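Local coordinates for MutT/nudix family protein (Deinococcus radiodurans, PDB 2W4E) that probably hydrolyses ADP-ribose as a magnesium-dependent pyrophosphatase of the Nudix family, at residues Phe25-Pro28 / Leu29-Thr32. Numbering follows the deposited sequence.
Sequences FRYP and LRAT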
loop_
_atom_site.group_PDB
_atom_site.type_symbol
_atom_site.label_atom_id
_atom_site.label_comp_id
_atom_site.label_asym_id
_atom_site.label_seq_id
_atom_site.Cartn_x
_atom_site.Cartn_y
_atom_site.Cartn_z
ATOM N N PHE A 25 -15.834 -12.019 1.294
ATOM C CA PHE A 25 -16.936 -11.078 1.531
ATOM C C PHE A 25 -16.497 -10.043 2.565
ATOM O O PHE A 25 -15.931 -10.394 3.608
ATOM C CB PHE A 25 -18.190 -11.813 2.043
ATOM C CG PHE A 25 -19.403 -10.916 2.177
ATOM C CD1 PHE A 25 -20.118 -10.531 1.057
ATOM C CD2 PHE A 25 -19.810 -10.445 3.429
ATOM C CE1 PHE A 25 -21.241 -9.674 1.167
ATOM C CE2 PHE A 25 -20.935 -9.580 3.553
ATOM C CZ PHE A 25 -21.645 -9.213 2.420
ATOM N N ARG A 26 -16.730 -8.773 2.272
ATOM C CA ARG A 26 -16.470 -7.723 3.230
ATOM C C ARG A 26 -17.714 -6.903 3.465
ATOM O O ARG A 26 -18.244 -6.248 2.545
ATOM C CB ARG A 26 -15.319 -6.810 2.753
ATOM C CG ARG A 26 -13.955 -7.536 2.613
ATOM C CD ARG A 26 -13.575 -8.280 3.918
ATOM N NE ARG A 26 -12.119 -8.446 4.009
ATOM C CZ ARG A 26 -11.498 -8.902 5.086
ATOM N NH1 ARG A 26 -12.202 -9.218 6.153
ATOM N NH2 ARG A 26 -10.173 -9.012 5.115
ATOM N N TYR A 27 -18.155 -6.871 4.709
ATOM C CA TYR A 27 -19.384 -6.166 5.049
ATOM C C TYR A 27 -19.434 -4.684 4.649
ATOM O O TYR A 27 -20.490 -4.192 4.194
ATOM C CB TYR A 27 -19.676 -6.349 6.542
ATOM C CG TYR A 27 -20.977 -5.746 6.995
ATOM C CD1 TYR A 27 -22.187 -6.434 6.821
ATOM C CD2 TYR A 27 -20.997 -4.504 7.631
ATOM C CE1 TYR A 27 -23.400 -5.878 7.273
ATOM C CE2 TYR A 27 -22.186 -3.950 8.090
ATOM C CZ TYR A 27 -23.380 -4.635 7.897
ATOM O OH TYR A 27 -24.545 -4.062 8.347
ATOM N N PRO A 28 -18.315 -3.950 4.791
ATOM C CA PRO A 28 -18.492 -2.577 4.352
ATOM C C PRO A 28 -18.730 -2.419 2.847
ATOM O O PRO A 28 -19.150 -1.338 2.414
ATOM C CB PRO A 28 -17.170 -1.890 4.777
ATOM C CG PRO A 28 -16.735 -2.739 5.998
ATOM C CD PRO A 28 -17.047 -4.133 5.529
ATOM N N LEU A 29 -18.456 -3.471 2.071
ATOM C CA LEU A 29 -18.710 -3.434 0.623
ATOM C C LEU A 29 -20.051 -4.087 0.246
ATOM O O LEU A 29 -20.545 -3.815 -0.828
ATOM C CB LEU A 29 -17.582 -4.129 -0.172
ATOM C CG LEU A 29 -16.110 -3.773 0.063
ATOM C CD1 LEU A 29 -15.157 -4.376 -1.078
ATOM C CD2 LEU A 29 -15.899 -2.268 0.208
ATOM N N ARG A 30 -20.609 -4.916 1.138
ATOM C CA ARG A 30 -21.642 -5.947 0.827
ATOM C C ARG A 30 -21.255 -6.728 -0.411
ATOM O O ARG A 30 -22.095 -7.029 -1.253
ATOM C CB ARG A 30 -23.035 -5.334 0.610
ATOM C CG ARG A 30 -23.543 -4.581 1.810
ATOM C CD ARG A 30 -23.679 -5.472 3.026
ATOM N NE ARG A 30 -24.078 -4.649 4.183
ATOM C CZ ARG A 30 -25.334 -4.360 4.515
ATOM N NH1 ARG A 30 -26.348 -4.829 3.795
ATOM N NH2 ARG A 30 -25.583 -3.608 5.588
ATOM N N ALA A 31 -19.973 -7.005 -0.549
ATOM C CA ALA A 31 -19.471 -7.711 -1.733
ATOM C C ALA A 31 -18.153 -8.350 -1.361
ATOM O O ALA A 31 -17.557 -8.009 -0.317
ATOM C CB ALA A 31 -19.255 -6.777 -2.859
ATOM N N THR A 32 -17.692 -9.247 -2.215
ATOM C CA THR A 32 -16.375 -9.867 -2.052
ATOM C C THR A 32 -15.315 -8.979 -2.706
ATOM O O THR A 32 -15.621 -8.065 -3.531
ATOM C CB THR A 32 -16.339 -11.314 -2.623
ATOM O OG1 THR A 32 -16.464 -11.292 -4.050
ATOM C CG2 THR A 32 -17.463 -12.159 -2.026
HETATM O O HOH W 1 -22.211 -2.513 5.077
#
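F25 swings its ring across the hairpin onto the backbone of R30 and A31, its CE1 lying 3.3 Å from C of R30; CG anti to the backbone N (chi1 -174°) carries the ring there. R26 N donates to A31 O (2.8 Å), the one backbone bond of this antiparallel hydrogen-bonded pair. The long R26 side chain leads away to a salt bridge with E35, and the backbone O of R26 accepts from L29 N (2.8 Å), closing a type I turn. Y27 lies alongside R30, whose long chain, bent at chi2 (-61°), brings NE over one face of the ring near its rim, 3.4 Å from CE1 of Y27, the planes 29° apart. Y27 O accepts from R30 N (3.1 Å) in an overlapping second turn, and a water bridges it to R30 NE. P28, its phi fixed, suits the turn and packs on P76 of the second subunit. L29 sets CG 4.1 Å from R26 CB and reaches Y73 of that subunit; an alanine here, without the branched end, would probably open a gap between R26 CB and Y73. R30's left-handed backbone completes a four-residue loop typical of a beta hairpin, joining strands 18-26 and 31-35 of the Nudix domain.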